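Local atomic coordinates of C-1-tetrahydrofolate synthase, cytoplasmic, putative (Trypanosoma brucei, PDB entry 4CJX), a protein that probably catalyses NADP-dependent oxidation of methylenetetrahydrofolate and hydrolysis of the resulting methenyl form in one-carbon metabolism, working as a homodimer. Residues Lys68-Tyr73 with Val119-Leu124; Gly241-Glu246 with Gly275-Asp280; Gly251-Asp256 with Ala286-Pro291. All coordinates share one frame; numbering follows the deposited sequence.

Contact 1: Lys68-Tyr73 with Val119-Leu124; sequences KDSQTY and VVQLPL. With 9L9 ((2S)-2-[[4-[[2,4-bis(azanyl)-6-oxidanylidene-1H-pyrimidin-5-yl]carbamoylamino]phenyl]carbonylamino]pentanedioic acid), chain G.
Ser70 and Tyr73 of helix 68-83 face Gln121-Pro123, at the C-terminal end of the strand that holds Val119 and Val120 in the parallel sheet of the catalytic domain; inhibitor 9L9 occupies the cleft beside them. From the strand, Val119 brings CG1 to 4.0 Å from 9L9 N2A, and the carbonyl of Val120 accepts a hydrogen bond from that same amino group. Gln121 is bent at chi2 (71°), which turns its amide across Tyr73: NE2 lies near the ring plane at its edge, 3.9 Å from Tyr73 CB, with amide and ring planes 57° apart. Gln121 OE1 is bonded to Lys77, itself a partner of the inhibitor. Leu122 N gives a nearly straight bond (171°) to 9L9 N1 at 3.2 Å and its O accepts from 9L9 N7 at 2.8 Å, while CB and CG pack against N1. The Tyr73 ring is sandwiched between Asp69 O, offset toward the rim, and the inhibitor's phenyl, whose C2B sits over the ring centre. No direct hydrogen bond spans the segments; one water links Ser70 OG, Gln121 NE2 and Leu122 O. After the cis peptide, a second donates to Pro123 O at 2.8 Å and meets Ser70 OG at 2.7 Å.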
ATOM      1  N   LYS B  68      -0.385  28.439 -10.685  1.00 34.05           N
ATOM      2  CA  LYS B  68      -1.768  28.926 -10.736  1.00 33.83           C
ATOM      3  C   LYS B  68      -2.809  27.875 -10.391  1.00 31.56           C
ATOM      4  O   LYS B  68      -3.825  28.187  -9.772  1.00 30.45           O
ATOM      5  CB  LYS B  68      -2.108  29.556 -12.099  1.00 35.79           C
ATOM      6  CG  LYS B  68      -1.565  30.961 -12.290  1.00 38.20           C
ATOM      7  CD  LYS B  68      -2.662  32.014 -12.424  1.00 39.47           C
ATOM      8  N   ASP B  69      -2.580  26.632 -10.794  1.00 30.78           N
ATOM      9  CA  ASP B  69      -3.502  25.565 -10.414  1.00 28.91           C
ATOM     10  C   ASP B  69      -3.466  25.319  -8.893  1.00 27.03           C
ATOM     11  O   ASP B  69      -4.501  25.232  -8.262  1.00 25.99           O
ATOM     12  CB  ASP B  69      -3.252  24.289 -11.237  1.00 28.97           C
ATOM     13  CG  ASP B  69      -1.888  23.660 -10.980  1.00 29.45           C
ATOM     14  OD1 ASP B  69      -0.940  24.376 -10.611  1.00 30.10           O
ATOM     15  OD2 ASP B  69      -1.776  22.422 -11.145  1.00 29.72           O
ATOM     16  N   SER B  70      -2.285  25.256  -8.301  1.00 27.04           N
ATOM     17  CA  SER B  70      -2.178  25.124  -6.839  1.00 26.09           C
ATOM     18  C   SER B  70      -2.875  26.301  -6.124  1.00 26.28           C
ATOM     19  O   SER B  70      -3.638  26.106  -5.161  1.00 25.35           O
ATOM     20  CB  SER B  70      -0.722  25.042  -6.411  1.00 26.70           C
ATOM     21  OG  SER B  70      -0.133  23.804  -6.757  1.00 26.62           O
ATOM     22  N   GLN B  71      -2.636  27.513  -6.605  1.00 27.67           N
ATOM     23  CA  GLN B  71      -3.307  28.688  -6.043  1.00 28.43           C
ATOM     24  C   GLN B  71      -4.817  28.539  -6.053  1.00 27.43           C
ATOM     25  O   GLN B  71      -5.487  28.828  -5.040  1.00 26.68           O
ATOM     26  CB  GLN B  71      -2.921  29.963  -6.787  1.00 30.85           C
ATOM     27  CG  GLN B  71      -1.522  30.440  -6.443  1.00 32.40           C
ATOM     28  CD  GLN B  71      -1.225  31.791  -7.037  1.00 35.04           C
ATOM     29  OE1 GLN B  71      -1.980  32.292  -7.861  1.00 36.29           O
ATOM     30  NE2 GLN B  71      -0.133  32.408  -6.599  1.00 36.57           N
ATOM     31  N   THR B  72      -5.355  28.100  -7.195  1.00 26.84           N
ATOM     32  CA  THR B  72      -6.776  27.867  -7.306  1.00 26.39           C
ATOM     33  C   THR B  72      -7.273  26.856  -6.285  1.00 24.84           C
ATOM     34  O   THR B  72      -8.294  27.094  -5.654  1.00 24.79           O
ATOM     35  CB  THR B  72      -7.158  27.346  -8.695  1.00 26.58           C
ATOM     36  OG1 THR B  72      -6.762  28.309  -9.661  1.00 28.62           O
ATOM     37  CG2 THR B  72      -8.652  27.111  -8.806  1.00 26.22           C
ATOM     38  N   TYR B  73      -6.581  25.731  -6.137  1.00 23.79           N
ATOM     39  CA  TYR B  73      -7.099  24.666  -5.274  1.00 22.76           C
ATOM     40  C   TYR B  73      -7.058  25.077  -3.800  1.00 22.92           C
ATOM     41  O   TYR B  73      -7.980  24.831  -3.052  1.00 22.62           O
ATOM     42  CB  TYR B  73      -6.368  23.336  -5.510  1.00 21.97           C
ATOM     43  CG  TYR B  73      -6.330  22.886  -6.965  1.00 22.31           C
ATOM     44  CD1 TYR B  73      -7.374  23.174  -7.843  1.00 22.93           C
ATOM     45  CD2 TYR B  73      -5.243  22.152  -7.466  1.00 22.46           C
ATOM     46  CE1 TYR B  73      -7.332  22.754  -9.172  1.00 23.53           C
ATOM     47  CE2 TYR B  73      -5.199  21.725  -8.798  1.00 22.84           C
ATOM     48  CZ  TYR B  73      -6.250  22.034  -9.641  1.00 23.48           C
ATOM     49  OH  TYR B  73      -6.229  21.666 -10.980  1.00 24.60           O
ATOM     50  N   VAL B 119      -2.541  21.078   5.856  1.00 21.40           N
ATOM     51  CA  VAL B 119      -2.450  20.681   4.465  1.00 20.84           C
ATOM     52  C   VAL B 119      -1.232  21.369   3.840  1.00 21.39           C
ATOM     53  O   VAL B 119      -1.134  22.609   3.816  1.00 22.16           O
ATOM     54  CB  VAL B 119      -3.735  21.070   3.700  1.00 20.97           C
ATOM     55  CG1 VAL B 119      -3.546  20.963   2.178  1.00 21.02           C
ATOM     56  CG2 VAL B 119      -4.921  20.220   4.127  1.00 20.51           C
ATOM     57  N   VAL B 120      -0.302  20.572   3.328  1.00 20.83           N
ATOM     58  CA  VAL B 120       0.856  21.115   2.620  1.00 21.44           C
ATOM     59  C   VAL B 120       0.592  20.860   1.134  1.00 20.93           C
ATOM     60  O   VAL B 120       0.717  19.737   0.669  1.00 20.50           O
ATOM     61  CB  VAL B 120       2.192  20.466   3.086  1.00 21.67           C
ATOM     62  CG1 VAL B 120       3.368  20.936   2.232  1.00 22.43           C
ATOM     63  CG2 VAL B 120       2.444  20.733   4.571  1.00 22.08           C
ATOM     64  N   GLN B 121       0.201  21.901   0.406  1.00 21.40           N
ATOM     65  CA  GLN B 121      -0.193  21.749  -0.998  1.00 21.41           C
ATOM     66  C   GLN B 121       0.980  21.269  -1.872  1.00 22.07           C
ATOM     67  O   GLN B 121       2.058  21.830  -1.859  1.00 22.40           O
ATOM     68  CB  GLN B 121      -0.812  23.050  -1.529  1.00 21.99           C
ATOM     69  CG  GLN B 121      -1.510  22.934  -2.883  1.00 21.64           C
ATOM     70  CD  GLN B 121      -2.818  22.158  -2.867  1.00 20.43           C
ATOM     71  OE1 GLN B 121      -3.502  22.052  -1.843  1.00 19.89           O
ATOM     72  NE2 GLN B 121      -3.190  21.638  -4.024  1.00 19.94           N
ATOM     73  N   LEU B 122       0.751  20.166  -2.576  1.00 22.24           N
ATOM     74  CA  LEU B 122       1.734  19.596  -3.477  1.00 23.46           C
ATOM     75  C   LEU B 122       1.365  19.998  -4.910  1.00 24.33           C
ATOM     76  O   LEU B 122       0.178  20.192  -5.219  1.00 24.03           O
ATOM     77  CB  LEU B 122       1.739  18.057  -3.344  1.00 22.90           C
ATOM     78  CG  LEU B 122       1.796  17.425  -1.947  1.00 22.39           C
ATOM     79  CD1 LEU B 122       1.725  15.902  -2.026  1.00 21.82           C
ATOM     80  CD2 LEU B 122       3.055  17.863  -1.230  1.00 23.45           C
ATOM     81  N   PRO B 123       2.350  20.044  -5.816  1.00 25.82           N
ATOM     82  CA  PRO B 123       3.746  19.670  -5.584  1.00 26.83           C
ATOM     83  C   PRO B 123       4.504  20.755  -4.824  1.00 28.09           C
ATOM     84  O   PRO B 123       4.175  21.936  -4.936  1.00 28.10           O
ATOM     85  CB  PRO B 123       4.309  19.500  -7.007  1.00 27.86           C
ATOM     86  CG  PRO B 123       3.431  20.359  -7.868  1.00 28.24           C
ATOM     87  CD  PRO B 123       2.064  20.278  -7.251  1.00 26.43           C
ATOM     88  N   LEU B 124       5.476  20.335  -4.025  1.00 28.76           N
ATOM     89  CA  LEU B 124       6.454  21.242  -3.437  1.00 30.45           C
ATOM     90  C   LEU B 124       7.532  21.600  -4.473  1.00 32.53           C
ATOM     91  O   LEU B 124       7.693  20.903  -5.468  1.00 32.98           O
ATOM     92  CB  LEU B 124       7.079  20.604  -2.202  1.00 30.55           C
ATOM     93  CG  LEU B 124       6.150  20.555  -0.982  1.00 29.74           C
ATOM     94  CD1 LEU B 124       6.739  19.645   0.092  1.00 29.74           C
ATOM     95  CD2 LEU B 124       5.884  21.960  -0.428  1.00 30.10           C
TER
HETATM   96  N2A 9L9 G1298      -1.524  18.345  -0.060  1.00 18.23           N
HETATM   97  N1  9L9 G1298      -1.948  18.436  -2.440  1.00 19.32           N
HETATM   98  C2  9L9 G1298      -2.424  18.153  -1.205  1.00 17.71           C
HETATM   99  N3  9L9 G1298      -3.716  17.678  -0.987  1.00 17.13           N
HETATM  100  C4  9L9 G1298      -4.449  17.545  -2.174  1.00 16.95           C
HETATM  101  O4A 9L9 G1298      -5.575  17.120  -1.969  1.00 17.14           O
HETATM  102  N5A 9L9 G1298      -4.819  17.822  -4.566  1.00 20.26           N
HETATM  103  C5  9L9 G1298      -3.979  17.817  -3.466  1.00 19.28           C
HETATM  104  C6  9L9 G1298      -2.707  18.290  -3.547  1.00 18.98           C
HETATM  105  N7  9L9 G1298      -2.129  18.605  -4.853  1.00 20.03           N
HETATM  106  O8A 9L9 G1298      -6.167  19.519  -3.855  1.00 19.83           O
HETATM  107  N9  9L9 G1298      -6.508  18.590  -5.877  1.00 19.63           N
HETATM  108  C1B 9L9 G1298      -7.608  19.297  -6.273  1.00 20.47           C
HETATM  109  C2B 9L9 G1298      -8.002  19.173  -7.621  1.00 21.39           C
HETATM  110  C3B 9L9 G1298      -9.099  19.866  -8.134  1.00 21.86           C
HETATM  111  C4B 9L9 G1298      -9.850  20.717  -7.321  1.00 22.41           C
HETATM  112  C5B 9L9 G1298      -9.489  20.803  -5.958  1.00 22.33           C
HETATM  113  C6B 9L9 G1298      -8.382  20.117  -5.443  1.00 20.45           C
HETATM  114  C7B 9L9 G1298     -11.083  21.410  -7.873  1.00 23.15           C
HETATM  115  O7B 9L9 G1298     -11.975  21.646  -7.095  1.00 22.30           O
HETATM  116  CAW 9L9 G1298      -5.827  18.715  -4.708  1.00 20.61           C
HETATM  117  N   9L9 G1298     -11.239  21.676  -9.189  1.00 25.83           N
HETATM  118  CA  9L9 G1298     -12.441  22.234  -9.797  1.00 26.56           C
HETATM  119  C   9L9 G1298     -13.169  21.114 -10.502  1.00 27.59           C
HETATM  120  OXT 9L9 G1298     -12.493  20.130 -10.838  1.00 28.07           O
HETATM  121  CB  9L9 G1298     -12.187  23.267 -10.869  1.00 28.22           C
HETATM  122  CG  9L9 G1298     -10.879  24.000 -10.649  1.00 30.63           C
HETATM  123  CD  9L9 G1298     -10.880  25.238 -11.489  1.00 31.62           C
HETATM  124  OE1 9L9 G1298     -11.797  26.043 -11.324  1.00 35.68           O
HETATM  125  OE2 9L9 G1298      -9.970  25.406 -12.313  1.00 35.05           O
HETATM  126  O   9L9 G1298     -14.395  21.189 -10.756  1.00 27.83           O
HETATM  127  O   HOH W   1      -1.528  21.752  -6.607  1.00 17.74           O
HETATM  128  O   HOH W   2       2.286  23.833  -5.631  1.00 28.50           O

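Contact 2: Gly241-Glu246 with Gly275-Asp280; sequences GLVRGE and GDVCFD
The guanidinium group of Arg244, whose CA lies 4.1 Å from Cys278 SG, turns its edge to the peptide of Leu242. NH1 gives a hydrogen bond of 2.9 Å to Leu242 O, and this acceptor is only 5° out of the guanidinium plane, so the arginine folds back on its own segment. CB of Phe279 leaves the backbone away from Gly241-Glu246, and the ring has Asp280 OD1 in plane at its edge; beyond the two segments it packs on Pro291. The third flat group, the carboxylate of Asp276, is gathered in by neighbouring donors: OD2 is bonded to Ala237 N, Gly238 N and Ser235 OG, and OD1 to Gln239 N. These bonds should fix its rotation and would be expected to stabilise its negative charge.

Between the segments, the backbone does most of the joining. Val243 and Val277 form a single beta bridge in the NAD(P)-binding domain: Val243 N donates to Asp276 O at 2.9 Å, and Cys278 N donates to Val243 O, also at 2.9 Å, with an N-H...O angle of 171°. Cys278 is both the centre of an inverse gamma turn and the N-cap residue of helix 279-282, so the bridged chain turns straight into that helix.

CB of Cys278 leaves its CA toward Gly241-Glu246. SG stands anti to the carbonyl carbon (chi1 -57°), which brings the sulfur to 3.7 Å from Gly241 CA; Cys278 CB, meanwhile, lies 3.8 Å from Gly245 N. Beside the bridge, Val277 CG2 meets Val243 CB at 4.1 Å. Val243 also packs on Leu190 of strand 186-190, as does Leu242, whose side chain comes within about 4 Å of that of Ser216, a residue of the NADP(+) site.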
ATOM      1  N   GLY B 241      -6.686  12.674 -22.408  1.00 18.91           N
ATOM      2  CA  GLY B 241      -7.009  11.781 -23.511  1.00 19.18           C
ATOM      3  C   GLY B 241      -6.353  10.421 -23.431  1.00 19.22           C
ATOM      4  O   GLY B 241      -6.286   9.707 -24.427  1.00 20.59           O
ATOM      5  N   LEU B 242      -5.870  10.044 -22.251  1.00 18.24           N
ATOM      6  CA  LEU B 242      -5.210   8.767 -22.106  1.00 17.94           C
ATOM      7  C   LEU B 242      -6.208   7.626 -22.300  1.00 17.13           C
ATOM      8  O   LEU B 242      -5.914   6.679 -23.010  1.00 17.40           O
ATOM      9  CB  LEU B 242      -4.564   8.632 -20.722  1.00 17.48           C
ATOM     10  CG  LEU B 242      -4.009   7.245 -20.375  1.00 17.70           C
ATOM     11  CD1 LEU B 242      -2.854   6.940 -21.307  1.00 18.76           C
ATOM     12  CD2 LEU B 242      -3.523   7.200 -18.927  1.00 17.73           C
ATOM     13  N   VAL B 243      -7.352   7.712 -21.633  1.00 15.90           N
ATOM     14  CA  VAL B 243      -8.372   6.673 -21.715  1.00 16.31           C
ATOM     15  C   VAL B 243      -9.322   6.957 -22.872  1.00 16.80           C
ATOM     16  O   VAL B 243     -10.238   7.783 -22.758  1.00 16.45           O
ATOM     17  CB  VAL B 243      -9.159   6.513 -20.395  1.00 15.60           C
ATOM     18  CG1 VAL B 243     -10.211   5.408 -20.505  1.00 15.47           C
ATOM     19  CG2 VAL B 243      -8.188   6.237 -19.251  1.00 15.69           C
ATOM     20  N   ARG B 244      -9.088   6.246 -23.973  1.00 17.97           N
ATOM     21  CA  ARG B 244      -9.961   6.283 -25.147  1.00 18.82           C
ATOM     22  C   ARG B 244     -11.359   5.802 -24.830  1.00 17.26           C
ATOM     23  O   ARG B 244     -11.540   4.806 -24.166  1.00 15.86           O
ATOM     24  CB  ARG B 244      -9.390   5.421 -26.255  1.00 21.15           C
ATOM     25  CG  ARG B 244      -8.372   6.113 -27.145  1.00 24.75           C
ATOM     26  CD  ARG B 244      -7.116   6.470 -26.396  1.00 26.97           C
ATOM     27  NE  ARG B 244      -5.928   6.541 -27.251  1.00 31.72           N
ATOM     28  CZ  ARG B 244      -4.685   6.749 -26.787  1.00 33.83           C
ATOM     29  NH1 ARG B 244      -4.447   6.899 -25.464  1.00 31.29           N
ATOM     30  NH2 ARG B 244      -3.667   6.804 -27.649  1.00 35.14           N
ATOM     31  N   GLY B 245     -12.357   6.515 -25.328  1.00 17.04           N
ATOM     32  CA  GLY B 245     -13.733   6.139 -25.112  1.00 17.16           C
ATOM     33  C   GLY B 245     -14.126   4.753 -25.572  1.00 17.89           C
ATOM     34  O   GLY B 245     -14.967   4.091 -24.934  1.00 17.05           O
ATOM     35  N   GLU B 246     -13.518   4.313 -26.675  1.00 19.20           N
ATOM     36  CA  GLU B 246     -13.904   3.060 -27.313  1.00 20.83           C
ATOM     37  C   GLU B 246     -13.357   1.870 -26.535  1.00 19.62           C
ATOM     38  O   GLU B 246     -13.755   0.762 -26.772  1.00 19.67           O
ATOM     39  CB  GLU B 246     -13.433   2.996 -28.776  1.00 23.50           C
ATOM     40  CG  GLU B 246     -11.952   3.311 -28.991  1.00 25.56           C
ATOM     41  CD  GLU B 246     -11.632   4.808 -29.244  1.00 28.37           C
ATOM     42  OE1 GLU B 246     -12.390   5.738 -28.794  1.00 28.17           O
ATOM     43  OE2 GLU B 246     -10.569   5.049 -29.893  1.00 31.90           O
ATOM     44  N   GLY B 275      -9.387  16.233 -18.228  1.00 15.91           N
ATOM     45  CA  GLY B 275      -9.348  14.964 -17.563  1.00 15.14           C
ATOM     46  C   GLY B 275      -8.563  13.952 -18.366  1.00 15.04           C
ATOM     47  O   GLY B 275      -8.176  14.222 -19.525  1.00 15.62           O
ATOM     48  N   ASP B 276      -8.355  12.780 -17.763  1.00 14.36           N
ATOM     49  CA  ASP B 276      -7.702  11.649 -18.436  1.00 14.20           C
ATOM     50  C   ASP B 276      -8.564  10.959 -19.491  1.00 14.23           C
ATOM     51  O   ASP B 276      -8.038  10.285 -20.379  1.00 14.03           O
ATOM     52  CB  ASP B 276      -7.307  10.587 -17.396  1.00 14.04           C
ATOM     53  CG  ASP B 276      -6.146  11.019 -16.517  1.00 14.21           C
ATOM     54  OD1 ASP B 276      -5.656  12.174 -16.584  1.00 14.95           O
ATOM     55  OD2 ASP B 276      -5.703  10.179 -15.751  1.00 14.16           O
ATOM     56  N   VAL B 277      -9.885  11.106 -19.378  1.00 14.22           N
ATOM     57  CA  VAL B 277     -10.815  10.335 -20.196  1.00 14.80           C
ATOM     58  C   VAL B 277     -11.335  11.136 -21.398  1.00 15.33           C
ATOM     59  O   VAL B 277     -11.671  12.314 -21.272  1.00 15.13           O
ATOM     60  CB  VAL B 277     -12.024   9.879 -19.345  1.00 14.76           C
ATOM     61  CG1 VAL B 277     -13.045   9.123 -20.187  1.00 15.37           C
ATOM     62  CG2 VAL B 277     -11.562   8.996 -18.173  1.00 14.66           C
ATOM     63  N   CYS B 278     -11.387  10.485 -22.558  1.00 15.91           N
ATOM     64  CA  CYS B 278     -12.131  11.007 -23.727  1.00 16.44           C
ATOM     65  C   CYS B 278     -13.631  10.922 -23.460  1.00 15.72           C
ATOM     66  O   CYS B 278     -14.314   9.983 -23.872  1.00 15.28           O
ATOM     67  CB  CYS B 278     -11.743  10.257 -25.005  1.00 17.65           C
ATOM     68  SG  CYS B 278      -9.961  10.335 -25.315  1.00 20.08           S
ATOM     69  N   PHE B 279     -14.135  11.936 -22.779  1.00 15.24           N
ATOM     70  CA  PHE B 279     -15.476  11.923 -22.196  1.00 15.35           C
ATOM     71  C   PHE B 279     -16.563  11.841 -23.250  1.00 15.78           C
ATOM     72  O   PHE B 279     -17.557  11.161 -23.065  1.00 15.56           O
ATOM     73  CB  PHE B 279     -15.605  13.203 -21.367  1.00 15.51           C
ATOM     74  CG  PHE B 279     -16.955  13.449 -20.757  1.00 16.06           C
ATOM     75  CD1 PHE B 279     -17.943  14.131 -21.474  1.00 17.06           C
ATOM     76  CD2 PHE B 279     -17.191  13.144 -19.417  1.00 15.57           C
ATOM     77  CE1 PHE B 279     -19.162  14.421 -20.887  1.00 17.56           C
ATOM     78  CE2 PHE B 279     -18.399  13.438 -18.822  1.00 15.86           C
ATOM     79  CZ  PHE B 279     -19.391  14.082 -19.554  1.00 16.98           C
ATOM     80  N   ASP B 280     -16.353  12.510 -24.374  1.00 16.68           N
ATOM     81  CA  ASP B 280     -17.399  12.598 -25.389  1.00 18.13           C
ATOM     82  C   ASP B 280     -17.732  11.212 -25.944  1.00 18.00           C
ATOM     83  O   ASP B 280     -18.869  10.894 -26.127  1.00 18.73           O
ATOM     84  CB  ASP B 280     -17.033  13.603 -26.495  1.00 19.10           C
ATOM     85  CG  ASP B 280     -17.000  15.058 -25.987  1.00 19.73           C
ATOM     86  OD1 ASP B 280     -17.532  15.339 -24.900  1.00 19.91           O
ATOM     87  OD2 ASP B 280     -16.455  15.951 -26.675  1.00 21.02           O
TER

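Contact 3: Gly251-Asp256 with Ala286-Pro291; sequences GAAVID and AAYITP
Thr290 and Asp256 join the C-terminal ends of the two segments through a side chain standing in for backbone. Thr290 OG1 sits between its own N and carbonyl carbon (chi1 64°), and from there it accepts a nearly straight bond (167°) from Asp256 N at 3.0 Å. The same rotamer sets CG2 anti to the carbonyl carbon, where it lies 4.2 Å from Ile255 CD1. A water bound to Asp256 OD2 at 2.6 Å also donates to Thr290 O, while OD1 accepts from Asp276 N and OD2 from Val277 N.

Strands 253-256 and 288-289 are parallel neighbours in the main sheet of the Rossmann-like NAD(P)-binding domain. Ala252 O accepts both Ala287 N and Tyr288 N in its carbonyl plane, and Val254 N donates to Tyr288 O at 2.9 Å.

On one face of the sheet Val254 and Ile289 lie side by side, pointing the same way, with Val254 CB 4.1 Å from Ile289 CG1. At chi1 175° Val254 CG2 falls anti to the carbonyl carbon, 4.0 Å from Ala286 CB. On the other face, Ala253 CB meets Tyr288 CB at 4.2 Å.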
ATOM      1  N   GLY B 251     -21.478  -0.228 -20.010  1.00 17.36           N
ATOM      2  CA  GLY B 251     -22.045  -0.256 -18.656  1.00 17.12           C
ATOM      3  C   GLY B 251     -21.028  -0.038 -17.538  1.00 16.10           C
ATOM      4  O   GLY B 251     -21.371  -0.124 -16.358  1.00 16.34           O
ATOM      5  N   ALA B 252     -19.787   0.283 -17.881  1.00 15.25           N
ATOM      6  CA  ALA B 252     -18.772   0.563 -16.859  1.00 14.73           C
ATOM      7  C   ALA B 252     -19.047   1.848 -16.053  1.00 14.39           C
ATOM      8  O   ALA B 252     -19.813   2.709 -16.489  1.00 14.37           O
ATOM      9  CB  ALA B 252     -17.396   0.629 -17.512  1.00 14.25           C
ATOM     10  N   ALA B 253     -18.416   1.976 -14.878  1.00 14.04           N
ATOM     11  CA  ALA B 253     -18.429   3.224 -14.141  1.00 14.21           C
ATOM     12  C   ALA B 253     -17.040   3.827 -14.243  1.00 13.90           C
ATOM     13  O   ALA B 253     -16.045   3.160 -13.986  1.00 13.78           O
ATOM     14  CB  ALA B 253     -18.844   3.016 -12.691  1.00 14.86           C
ATOM     15  N   VAL B 254     -16.968   5.080 -14.683  1.00 14.23           N
ATOM     16  CA  VAL B 254     -15.708   5.706 -15.030  1.00 14.01           C
ATOM     17  C   VAL B 254     -15.563   6.954 -14.162  1.00 14.39           C
ATOM     18  O   VAL B 254     -16.410   7.845 -14.223  1.00 14.79           O
ATOM     19  CB  VAL B 254     -15.746   6.083 -16.529  1.00 14.61           C
ATOM     20  CG1 VAL B 254     -14.527   6.853 -16.952  1.00 14.58           C
ATOM     21  CG2 VAL B 254     -15.903   4.818 -17.372  1.00 14.81           C
ATOM     22  N   ILE B 255     -14.490   7.005 -13.375  1.00 14.16           N
ATOM     23  CA  ILE B 255     -14.203   8.088 -12.461  1.00 14.51           C
ATOM     24  C   ILE B 255     -12.916   8.745 -12.925  1.00 14.51           C
ATOM     25  O   ILE B 255     -11.839   8.145 -12.877  1.00 13.73           O
ATOM     26  CB  ILE B 255     -13.996   7.619 -11.015  1.00 14.94           C
ATOM     27  CG1 ILE B 255     -15.075   6.656 -10.550  1.00 15.45           C
ATOM     28  CG2 ILE B 255     -13.949   8.820 -10.084  1.00 15.86           C
ATOM     29  CD1 ILE B 255     -16.486   7.188 -10.630  1.00 16.13           C
ATOM     30  N   ASP B 256     -13.047   9.988 -13.381  1.00 15.11           N
ATOM     31  CA  ASP B 256     -11.945  10.729 -13.953  1.00 15.60           C
ATOM     32  C   ASP B 256     -11.311  11.692 -12.953  1.00 15.92           C
ATOM     33  O   ASP B 256     -11.823  12.787 -12.718  1.00 16.97           O
ATOM     34  CB  ASP B 256     -12.426  11.487 -15.192  1.00 15.98           C
ATOM     35  CG  ASP B 256     -11.292  11.987 -16.040  1.00 16.49           C
ATOM     36  OD1 ASP B 256     -10.133  11.904 -15.581  1.00 16.77           O
ATOM     37  OD2 ASP B 256     -11.550  12.470 -17.180  1.00 17.84           O
ATOM     38  N   ALA B 286     -20.330   4.078 -21.131  1.00 16.58           N
ATOM     39  CA  ALA B 286     -20.380   3.920 -19.688  1.00 15.60           C
ATOM     40  C   ALA B 286     -21.796   4.007 -19.139  1.00 15.95           C
ATOM     41  O   ALA B 286     -22.667   4.651 -19.717  1.00 16.00           O
ATOM     42  CB  ALA B 286     -19.539   4.999 -19.034  1.00 14.93           C
ATOM     43  N   ALA B 287     -22.023   3.358 -18.003  1.00 15.52           N
ATOM     44  CA  ALA B 287     -23.252   3.583 -17.268  1.00 16.06           C
ATOM     45  C   ALA B 287     -23.159   4.867 -16.462  1.00 15.37           C
ATOM     46  O   ALA B 287     -24.147   5.583 -16.313  1.00 16.02           O
ATOM     47  CB  ALA B 287     -23.604   2.393 -16.378  1.00 16.42           C
ATOM     48  N   TYR B 288     -21.978   5.123 -15.914  1.00 14.51           N
ATOM     49  CA  TYR B 288     -21.705   6.314 -15.103  1.00 14.26           C
ATOM     50  C   TYR B 288     -20.342   6.891 -15.474  1.00 13.59           C
ATOM     51  O   TYR B 288     -19.395   6.164 -15.753  1.00 13.39           O
ATOM     52  CB  TYR B 288     -21.686   5.983 -13.602  1.00 14.12           C
ATOM     53  CG  TYR B 288     -22.956   5.433 -13.053  1.00 14.68           C
ATOM     54  CD1 TYR B 288     -23.985   6.276 -12.666  1.00 15.39           C
ATOM     55  CD2 TYR B 288     -23.133   4.072 -12.907  1.00 14.77           C
ATOM     56  CE1 TYR B 288     -25.166   5.770 -12.145  1.00 16.33           C
ATOM     57  CE2 TYR B 288     -24.314   3.558 -12.401  1.00 15.73           C
ATOM     58  CZ  TYR B 288     -25.323   4.408 -12.005  1.00 16.42           C
ATOM     59  OH  TYR B 288     -26.500   3.899 -11.512  1.00 17.19           O
ATOM     60  N   ILE B 289     -20.250   8.202 -15.434  1.00 13.98           N
ATOM     61  CA  ILE B 289     -19.013   8.892 -15.721  1.00 13.68           C
ATOM     62  C   ILE B 289     -18.982  10.219 -14.951  1.00 13.84           C
ATOM     63  O   ILE B 289     -20.028  10.776 -14.643  1.00 13.82           O
ATOM     64  CB  ILE B 289     -18.878   9.112 -17.226  1.00 13.83           C
ATOM     65  CG1 ILE B 289     -17.480   9.625 -17.578  1.00 13.51           C
ATOM     66  CG2 ILE B 289     -19.931  10.102 -17.716  1.00 14.47           C
ATOM     67  CD1 ILE B 289     -17.167   9.535 -19.063  1.00 13.70           C
ATOM     68  N   THR B 290     -17.785  10.694 -14.607  1.00 13.94           N
ATOM     69  CA  THR B 290     -17.651  12.009 -14.003  1.00 14.64           C
ATOM     70  C   THR B 290     -16.902  12.964 -14.935  1.00 15.01           C
ATOM     71  O   THR B 290     -15.902  12.563 -15.565  1.00 15.14           O
ATOM     72  CB  THR B 290     -16.906  11.989 -12.673  1.00 14.89           C
ATOM     73  OG1 THR B 290     -15.555  11.561 -12.892  1.00 14.93           O
ATOM     74  CG2 THR B 290     -17.591  11.083 -11.667  1.00 15.13           C
ATOM     75  N   PRO B 291     -17.347  14.242 -14.987  1.00 15.40           N
ATOM     76  CA  PRO B 291     -16.759  15.229 -15.844  1.00 15.79           C
ATOM     77  C   PRO B 291     -15.579  15.918 -15.167  1.00 15.89           C
ATOM     78  O   PRO B 291     -15.434  15.875 -13.944  1.00 15.61           O
ATOM     79  CB  PRO B 291     -17.903  16.224 -16.028  1.00 16.54           C
ATOM     80  CG  PRO B 291     -18.565  16.240 -14.687  1.00 16.66           C
ATOM     81  CD  PRO B 291     -18.378  14.845 -14.126  1.00 16.13           C
TER
HETATM   82  O   HOH W   3     -14.033  12.862 -17.815  1.00 13.79           O
HETATM   83  O   HOH W   4     -14.068  13.987 -12.340  1.00 15.82           O

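Overall arrangement
All three contacts are buried, with an exposed residue at the margin of contact 1 (Pro123) and of contact 3 (Gly251). Contact 1, in the catalytic domain and centred about 12 Å from the centre of the chain, lines the inhibitor pocket; its polar links run through water, beside direct side-chain packing. Contacts 2 and 3, in the NAD(P)-binding domain, rely chiefly on backbone bonds: a lone bridge between loops in contact 2, neighbouring strands in contact 3, where a threonine hydroxyl takes part. Helix 279-282 of contact 2 precedes strand 288-289 of contact 3, and the two touch through the Asp256 carboxylate and Phe279 CD2, 3.6 Å from Ile289 CD1. Contact 1 stays about 10 Å or more from both, nearest atom to nearest atom.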